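Local coordinates for uncharacterized protein (Deinococcus radiodurans, PDB 3GG7) that is of unknown function but binds manganese and belongs to the TatD-type family of metal-dependent hydrolases, so it may cleave ester bonds, perhaps in DNA, at residues D15-A20 and L44-G49; T172-Q177 and E217-I222; A181-M186 and K221-P226. All blocks are in the same frame, centred on the assembly; numbering follows the deposited sequence.

Interaction 1: D15-A20 and L44-G49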
loop_
_atom_site.group_PDB
_atom_site.type_symbol
_atom_site.label_atom_id
_atom_site.label_comp_id
_atom_site.label_asym_id
_atom_site.label_seq_id
_atom_site.Cartn_x
_atom_site.Cartn_y
_atom_site.Cartn_z
ATOM N N ASP A 15 -13.058 15.787 2.811
ATOM C CA ASP A 15 -12.583 16.473 4.011
ATOM C C ASP A 15 -11.482 15.619 4.664
ATOM O O ASP A 15 -11.759 14.888 5.615
ATOM C CB ASP A 15 -13.765 16.685 4.979
ATOM C CG ASP A 15 -13.426 17.551 6.173
ATOM O OD1 ASP A 15 -12.242 17.752 6.516
ATOM O OD2 ASP A 15 -14.385 18.002 6.844
ATOM N N PRO A 16 -10.249 15.705 4.128
ATOM C CA PRO A 16 -9.171 14.846 4.679
ATOM C C PRO A 16 -8.886 15.024 6.150
ATOM O O PRO A 16 -8.568 14.051 6.854
ATOM C CB PRO A 16 -7.953 15.248 3.843
ATOM C CG PRO A 16 -8.547 15.637 2.528
ATOM C CD PRO A 16 -9.815 16.382 2.894
ATOM N N VAL A 17 -8.959 16.256 6.647
ATOM C CA VAL A 17 -8.720 16.489 8.069
ATOM C C VAL A 17 -9.758 15.771 8.942
ATOM O O VAL A 17 -9.400 15.221 9.987
ATOM C CB VAL A 17 -8.685 18.012 8.390
ATOM C CG1 VAL A 17 -8.682 18.267 9.894
ATOM C CG2 VAL A 17 -7.492 18.665 7.695
ATOM N N ALA A 18 -11.034 15.773 8.546
ATOM C CA ALA A 18 -12.049 15.068 9.319
ATOM C C ALA A 18 -11.745 13.574 9.418
ATOM O O ALA A 18 -11.940 12.960 10.467
ATOM C CB ALA A 18 -13.457 15.297 8.723
ATOM N N VAL A 19 -11.266 12.987 8.317
ATOM C CA VAL A 19 -10.974 11.571 8.312
ATOM C C VAL A 19 -9.752 11.322 9.209
ATOM O O VAL A 19 -9.760 10.413 10.001
ATOM C CB VAL A 19 -10.771 11.026 6.882
ATOM C CG1 VAL A 19 -10.415 9.555 6.911
ATOM C CG2 VAL A 19 -12.049 11.270 6.025
ATOM N N ALA A 20 -8.717 12.134 9.075
ATOM C CA ALA A 20 -7.525 12.015 9.934
ATOM C C ALA A 20 -7.855 12.135 11.411
ATOM O O ALA A 20 -7.372 11.356 12.217
ATOM C CB ALA A 20 -6.483 13.062 9.548
ATOM N N LEU A 44 1.401 15.479 3.995
ATOM C CA LEU A 44 2.118 15.377 5.271
ATOM C C LEU A 44 1.480 16.266 6.356
ATOM O O LEU A 44 1.480 15.915 7.529
ATOM C CB LEU A 44 3.599 15.754 5.090
ATOM C CG LEU A 44 4.487 15.703 6.320
ATOM C CD1 LEU A 44 4.554 14.301 6.968
ATOM C CD2 LEU A 44 5.874 16.154 5.875
ATOM N N ALA A 45 0.979 17.435 5.959
ATOM C CA ALA A 45 0.346 18.338 6.936
ATOM C C ALA A 45 -0.824 17.729 7.685
ATOM O O ALA A 45 -1.103 18.145 8.802
ATOM C CB ALA A 45 -0.098 19.604 6.242
ATOM N N LEU A 46 -1.498 16.748 7.094
ATOM C CA LEU A 46 -2.597 16.047 7.777
ATOM C C LEU A 46 -2.107 15.301 9.012
ATOM O O LEU A 46 -2.890 14.961 9.908
ATOM C CB LEU A 46 -3.322 15.063 6.843
ATOM C CG LEU A 46 -3.923 15.624 5.576
ATOM C CD1 LEU A 46 -4.359 14.543 4.635
ATOM C CD2 LEU A 46 -5.100 16.553 5.922
ATOM N N ALA A 47 -0.829 14.951 9.024
ATOM C CA ALA A 47 -0.276 14.224 10.134
ATOM C C ALA A 47 0.240 15.076 11.293
ATOM O O ALA A 47 0.624 14.512 12.317
ATOM C CB ALA A 47 0.858 13.318 9.626
ATOM N N ALA A 48 0.304 16.402 11.149
ATOM C CA ALA A 48 0.849 17.248 12.226
ATOM C C ALA A 48 0.009 17.099 13.476
ATOM O O ALA A 48 -1.197 17.303 13.440
ATOM C CB ALA A 48 0.913 18.715 11.786
ATOM N N GLY A 49 0.634 16.653 14.557
ATOM C CA GLY A 49 -0.051 16.378 15.799
ATOM C C GLY A 49 -0.864 15.101 15.846
ATOM O O GLY A 49 -1.589 14.876 16.814
#

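Interaction 2: T172-Q177 and E217-I222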
loop_
_atom_site.group_PDB
_atom_site.type_symbol
_atom_site.label_atom_id
_atom_site.label_comp_id
_atom_site.label_asym_id
_atom_site.label_seq_id
_atom_site.Cartn_x
_atom_site.Cartn_y
_atom_site.Cartn_z
ATOM N N THR A 172 -12.323 -6.464 -0.337
ATOM C CA THR A 172 -12.749 -7.280 -1.481
ATOM C C THR A 172 -12.050 -8.639 -1.440
ATOM O O THR A 172 -12.668 -9.666 -1.721
ATOM C CB THR A 172 -12.519 -6.575 -2.842
ATOM O OG1 THR A 172 -11.121 -6.368 -3.068
ATOM C CG2 THR A 172 -13.236 -5.245 -2.895
ATOM N N MET A 173 -10.784 -8.655 -1.040
ATOM C CA MET A 173 -10.005 -9.887 -0.984
ATOM C C MET A 173 -10.537 -10.913 0.024
ATOM O O MET A 173 -10.509 -12.115 -0.255
ATOM C CB MET A 173 -8.533 -9.583 -0.695
ATOM C CG MET A 173 -7.820 -8.873 -1.847
ATOM S SD MET A 173 -6.071 -8.583 -1.539
ATOM C CE MET A 173 -5.387 -10.261 -1.600
ATOM N N VAL A 174 -11.003 -10.465 1.186
ATOM C CA VAL A 174 -11.490 -11.400 2.205
ATOM C C VAL A 174 -12.906 -11.917 1.929
ATOM O O VAL A 174 -13.329 -12.882 2.565
ATOM C CB VAL A 174 -11.454 -10.817 3.643
ATOM C CG1 VAL A 174 -10.035 -10.419 4.027
ATOM C CG2 VAL A 174 -12.448 -9.668 3.797
ATOM N N ARG A 175 -13.610 -11.289 0.987
ATOM C CA ARG A 175 -15.009 -11.610 0.661
ATOM C C ARG A 175 -15.191 -12.346 -0.677
ATOM O O ARG A 175 -16.335 -12.571 -1.105
ATOM C CB ARG A 175 -15.839 -10.316 0.639
ATOM N N THR A 176 -14.094 -12.699 -1.355
ATOM C CA THR A 176 -14.160 -13.414 -2.639
ATOM C C THR A 176 -13.420 -14.748 -2.571
ATOM O O THR A 176 -12.500 -14.917 -1.766
ATOM C CB THR A 176 -13.582 -12.577 -3.817
ATOM O OG1 THR A 176 -12.188 -12.300 -3.597
ATOM C CG2 THR A 176 -14.352 -11.272 -3.990
ATOM N N GLN A 177 -13.830 -15.697 -3.422
ATOM C CA GLN A 177 -13.187 -17.012 -3.493
ATOM C C GLN A 177 -11.716 -16.903 -3.857
ATOM O O GLN A 177 -10.866 -17.420 -3.135
ATOM C CB GLN A 177 -13.907 -17.919 -4.509
ATOM N N GLU A 217 -12.328 -9.038 10.556
ATOM C CA GLU A 217 -13.395 -10.036 10.673
ATOM C C GLU A 217 -13.272 -11.071 9.559
ATOM O O GLU A 217 -13.372 -12.278 9.818
ATOM C CB GLU A 217 -14.769 -9.363 10.665
ATOM C CG GLU A 217 -15.018 -8.562 11.949
ATOM C CD GLU A 217 -16.255 -7.676 11.902
ATOM O OE1 GLU A 217 -16.818 -7.475 10.801
ATOM O OE2 GLU A 217 -16.657 -7.166 12.979
ATOM N N GLY A 218 -13.019 -10.617 8.331
ATOM C CA GLY A 218 -12.798 -11.534 7.198
ATOM C C GLY A 218 -11.628 -12.489 7.406
ATOM O O GLY A 218 -11.721 -13.694 7.106
ATOM N N LEU A 219 -10.512 -11.962 7.899
ATOM C CA LEU A 219 -9.342 -12.778 8.198
ATOM C C LEU A 219 -9.599 -13.754 9.353
ATOM O O LEU A 219 -9.048 -14.858 9.366
ATOM C CB LEU A 219 -8.138 -11.896 8.546
ATOM C CG LEU A 219 -7.416 -11.220 7.379
ATOM C CD1 LEU A 219 -6.323 -10.250 7.924
ATOM C CD2 LEU A 219 -6.814 -12.258 6.427
ATOM N N SER A 220 -10.384 -13.334 10.339
ATOM C CA SER A 220 -10.778 -14.219 11.452
ATOM C C SER A 220 -11.427 -15.492 10.892
ATOM O O SER A 220 -11.137 -16.604 11.350
ATOM C CB SER A 220 -11.746 -13.486 12.399
ATOM O OG SER A 220 -12.260 -14.343 13.410
ATOM N N LYS A 221 -12.283 -15.322 9.892
ATOM C CA LYS A 221 -12.994 -16.446 9.271
ATOM C C LYS A 221 -12.065 -17.324 8.439
ATOM O O LYS A 221 -12.114 -18.563 8.521
ATOM C CB LYS A 221 -14.123 -15.929 8.383
ATOM C CG LYS A 221 -15.259 -15.244 9.112
ATOM C CD LYS A 221 -16.308 -14.768 8.106
ATOM C CE LYS A 221 -17.501 -14.083 8.771
ATOM N NZ LYS A 221 -18.801 -14.422 8.101
ATOM N N ILE A 222 -11.227 -16.690 7.621
ATOM C CA ILE A 222 -10.305 -17.412 6.759
ATOM C C ILE A 222 -9.241 -18.152 7.564
ATOM O O ILE A 222 -8.941 -19.314 7.273
ATOM C CB ILE A 222 -9.636 -16.467 5.731
ATOM C CG1 ILE A 222 -10.683 -15.910 4.773
ATOM C CG2 ILE A 222 -8.590 -17.210 4.934
ATOM C CD1 ILE A 222 -10.214 -14.721 3.953
HETATM O O HOH W 1 -14.004 -13.991 4.956
#

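Interaction 3: A181-M186 and K221-P226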
loop_
_atom_site.group_PDB
_atom_site.type_symbol
_atom_site.label_atom_id
_atom_site.label_comp_id
_atom_site.label_asym_id
_atom_site.label_seq_id
_atom_site.Cartn_x
_atom_site.Cartn_y
_atom_site.Cartn_z
ATOM N N ALA A 181 -8.460 -17.550 -1.410
ATOM C CA ALA A 181 -7.456 -18.514 -1.831
ATOM C C ALA A 181 -6.057 -17.915 -1.857
ATOM O O ALA A 181 -5.088 -18.568 -1.483
ATOM C CB ALA A 181 -7.816 -19.087 -3.211
ATOM N N LEU A 182 -5.944 -16.673 -2.312
ATOM C CA LEU A 182 -4.660 -15.986 -2.277
ATOM C C LEU A 182 -4.183 -15.809 -0.824
ATOM O O LEU A 182 -3.053 -16.092 -0.487
ATOM C CB LEU A 182 -4.760 -14.631 -3.005
ATOM C CG LEU A 182 -4.836 -14.647 -4.543
ATOM C CD1 LEU A 182 -5.220 -13.267 -5.093
ATOM C CD2 LEU A 182 -3.500 -15.106 -5.094
ATOM N N ILE A 183 -5.077 -15.342 0.035
ATOM C CA ILE A 183 -4.749 -15.151 1.461
ATOM C C ILE A 183 -4.259 -16.443 2.129
ATOM O O ILE A 183 -3.282 -16.428 2.870
ATOM C CB ILE A 183 -5.959 -14.534 2.212
ATOM C CG1 ILE A 183 -6.199 -13.080 1.740
ATOM C CG2 ILE A 183 -5.753 -14.607 3.743
ATOM C CD1 ILE A 183 -7.517 -12.454 2.213
ATOM N N ARG A 184 -4.894 -17.576 1.812
ATOM C CA ARG A 184 -4.452 -18.859 2.380
ATOM C C ARG A 184 -3.004 -19.256 2.035
ATOM O O ARG A 184 -2.348 -19.962 2.818
ATOM C CB ARG A 184 -5.416 -19.990 2.006
ATOM C CG ARG A 184 -6.749 -19.861 2.683
ATOM C CD ARG A 184 -7.588 -21.101 2.515
ATOM N NE ARG A 184 -8.997 -20.724 2.525
ATOM C CZ ARG A 184 -9.730 -20.482 1.443
ATOM N NH1 ARG A 184 -9.229 -20.614 0.216
ATOM N NH2 ARG A 184 -10.993 -20.127 1.594
ATOM N N SER A 185 -2.488 -18.788 0.895
ATOM C CA SER A 185 -1.090 -19.029 0.523
ATOM C C SER A 185 -0.052 -18.073 1.150
ATOM O O SER A 185 1.164 -18.330 1.107
ATOM C CB SER A 185 -0.956 -19.035 -1.000
ATOM O OG SER A 185 -1.650 -20.154 -1.512
ATOM N N MET A 186 -0.535 -17.003 1.774
ATOM C CA MET A 186 0.341 -15.991 2.348
ATOM C C MET A 186 0.792 -16.402 3.748
ATOM O O MET A 186 -0.033 -16.840 4.556
ATOM C CB MET A 186 -0.417 -14.651 2.450
ATOM C CG MET A 186 -0.845 -14.032 1.127
ATOM S SD MET A 186 -1.840 -12.502 1.364
ATOM C CE MET A 186 -2.257 -12.114 -0.316
ATOM N N LYS A 221 -12.283 -15.322 9.892
ATOM C CA LYS A 221 -12.994 -16.446 9.271
ATOM C C LYS A 221 -12.065 -17.324 8.439
ATOM O O LYS A 221 -12.114 -18.563 8.521
ATOM C CB LYS A 221 -14.123 -15.929 8.383
ATOM C CG LYS A 221 -15.259 -15.244 9.112
ATOM C CD LYS A 221 -16.308 -14.768 8.106
ATOM C CE LYS A 221 -17.501 -14.083 8.771
ATOM N NZ LYS A 221 -18.801 -14.422 8.101
ATOM N N ILE A 222 -11.227 -16.690 7.621
ATOM C CA ILE A 222 -10.305 -17.412 6.759
ATOM C C ILE A 222 -9.241 -18.152 7.564
ATOM O O ILE A 222 -8.941 -19.314 7.273
ATOM C CB ILE A 222 -9.636 -16.467 5.731
ATOM C CG1 ILE A 222 -10.683 -15.910 4.773
ATOM C CG2 ILE A 222 -8.590 -17.210 4.934
ATOM C CD1 ILE A 222 -10.214 -14.721 3.953
ATOM N N TRP A 223 -8.673 -17.495 8.576
ATOM C CA TRP A 223 -7.636 -18.102 9.401
ATOM C C TRP A 223 -8.219 -19.006 10.487
ATOM O O TRP A 223 -7.498 -19.802 11.088
ATOM C CB TRP A 223 -6.787 -17.023 10.068
ATOM C CG TRP A 223 -5.853 -16.270 9.143
ATOM C CD1 TRP A 223 -5.541 -16.555 7.844
ATOM C CD2 TRP A 223 -5.087 -15.111 9.490
ATOM N NE1 TRP A 223 -4.637 -15.632 7.358
ATOM C CE2 TRP A 223 -4.343 -14.740 8.355
ATOM C CE3 TRP A 223 -4.968 -14.349 10.652
ATOM C CZ2 TRP A 223 -3.486 -13.644 8.354
ATOM C CZ3 TRP A 223 -4.113 -13.253 10.645
ATOM C CH2 TRP A 223 -3.379 -12.922 9.507
ATOM N N GLN A 224 -9.516 -18.854 10.736
ATOM C CA GLN A 224 -10.222 -19.542 11.827
ATOM C C GLN A 224 -9.604 -19.274 13.205
ATOM O O GLN A 224 -9.373 -20.187 14.002
ATOM C CB GLN A 224 -10.382 -21.039 11.511
ATOM C CG GLN A 224 -11.263 -21.261 10.274
ATOM C CD GLN A 224 -11.428 -22.725 9.872
ATOM O OE1 GLN A 224 -10.461 -23.413 9.540
ATOM N NE2 GLN A 224 -12.659 -23.188 9.874
ATOM N N ILE A 225 -9.335 -17.995 13.478
ATOM C CA ILE A 225 -8.950 -17.536 14.817
ATOM C C ILE A 225 -9.818 -16.315 15.189
ATOM O O ILE A 225 -10.436 -15.705 14.313
ATOM C CB ILE A 225 -7.441 -17.211 14.933
ATOM C CG1 ILE A 225 -7.072 -15.936 14.164
ATOM C CG2 ILE A 225 -6.598 -18.392 14.441
ATOM C CD1 ILE A 225 -5.592 -15.590 14.239
ATOM N N PRO A 226 -9.883 -15.971 16.488
ATOM C CA PRO A 226 -10.705 -14.829 16.877
ATOM C C PRO A 226 -10.179 -13.502 16.327
ATOM O O PRO A 226 -8.966 -13.340 16.152
ATOM C CB PRO A 226 -10.610 -14.842 18.410
ATOM C CG PRO A 226 -10.326 -16.277 18.748
ATOM C CD PRO A 226 -9.397 -16.719 17.665
HETATM O O HOH W 2 -2.541 -15.709 5.427
HETATM O O HOH W 3 -10.200 -20.703 5.016
#

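Interaction 1: D15-A20 and L44-G49
L46 reaches across to P16 and V17 and carries almost the whole of this small apolar contact. It joins helix 16-25, which follows strand 4-8, to the loop between helix 40-44 and strand 53-55, on the outside of the TIM barrel. From the L46 backbone, CB heads toward the helix, and CG lies anti to the carbonyl carbon and beside the backbone N (chi1 -58°). CB and CG serve mainly as the stem; the touching is left to the two methyls of the fork. CD1 meets P16 CB at 3.7 Å. CD2 also lies close to that carbon, so P16 CB sits against both prongs, and at the same time CD2 meets V17 CG2 at 3.7 Å. The V17 side chain runs obliquely to that of L46. With CG1 anti to the backbone N (chi1 170°), its other methyl, CG2, lies beside that N and is the one brought to L46. One turn on from P16, A20 points its CB toward the loop and comes within 4.1 Å of L46 O. The carbonyl accepts a hydrogen bond from R50 NH1, and R50 also packs on V17. No hydrogen bond crosses between the segments. P16 lies about 9 Å, side chain to side chain, from the manganese ligand H9. The turn that L46 rests on begins at D15, its N-cap, whose OD1 accepts from A18 N at 3.1 Å, with the donor 63° out of the carboxylate plane.

Interaction 2: T172-Q177 and E217-I222
V174 presses its branched side chain onto G218, and these two residues form the nearest CA pair of the two segments, 5.2 Å apart. This close approach is possible because G218 has no side chain: V174 CG2 stands where one would begin. V174 CB and CG2 each lie 3.9 Å from G218 CA. CG1 is anti to the carbonyl carbon of its own residue (chi1 -59°), which puts CG2 between the backbone N and the carbonyl carbon, over the glycine, and sends CG1 toward L219, where it faces CG at a looser 4.3 Å. One turn beyond the glycine, I222 adds a further apolar contact: its terminal CD1 comes 3.9 Å from V174 O and lies slightly farther from V174 CB. The apolar cluster goes on into helix 177-185, with I183 touching V174, L219 and I222.

Away from this tight centre the contact loosens and is bridged by water. A single water donates to both V174 O, at 2.7 Å, and G218 O, at 3.2 Å, tying together two carbonyls that could not bond to each other. E217 and K221 are solvent-exposed and make no contact with 172-177, and past V174 the R175 side chain is not modelled beyond CB. The chain then turns at T176, the N-cap of helix 177-185; its OG1 bonds with G179 N and donates a weak bond of 3.3 Å to T172 O, linking the short helix 171-174 to the start of helix 177-185. Close helix-on-helix packing over a glycine here joins two of the outer helical elements of a TIM barrel, the alpha/beta fold shared by TatD-type hydrolases.

Interaction 3: A181-M186 and K221-P226
I183 faces helix 212-223 with both of its branches; both touch I222, and CG2 also reaches W223. CG1 is anti to the carbonyl carbon (chi1 -68°), and from it CD1 runs out to I222 CD1, 3.9 Å away. The other branch, CG2, touches I222 CG2 and approaches the indole of W223 obliquely, 3.9 Å from NE1. The I183 side chain crosses those of both I222 and W223 at about a right angle. On the next residue, R184, the chain stays extended from CG to NE and likewise crosses the I222 side chain nearly at right angles, its CG 3.9 Å from I222 CG2. At its far end NE donates a hydrogen bond to a water 2.8 Å away that lies in the guanidinium plane at the edge. That water in turn donates to I222 O at 2.9 Å, a carbonyl in the last turn of its helix. In the TIM barrel this pairing lies on the outer helical layer, joining helix 177-185, which follows strand 166-169 and the short helix 171-174, to helix 212-223; L182 and S185 meanwhile pack on helix 154-162. At M186 the helix has ended, and the side chain packs on F167 and V169 of strand 166-169 while its carbonyl joins W223 through a second water. This water accepts from W223 NE1 at 2.9 Å and donates to M186 O and to I183 O, the latter at 2.8 Å. The indole is held further by V230 and I233 of helix 227-243 and by a cation-pi contact with R188.

How the interactions relate
Interaction 1 comes first along the chain and stands apart, its centre about 29 Å from that of interaction 2 and about 33 Å from that of interaction 3. The latter two are neighbours, with centres about 7 Å apart. They share K221 and I222 of helix 212-223, while their other halves lie on helices 171-174 and 177-185, which follow each other in sequence. V174 CG1 and I183 CD1, 3.7 Å apart, make the two contacts continuous. Interaction 1 joins a helix to a loop near strands 4-8, 29-32 and 53-55 of the TIM barrel; interactions 2 and 3 join helices that come after strand 166-169, away from the manganese site.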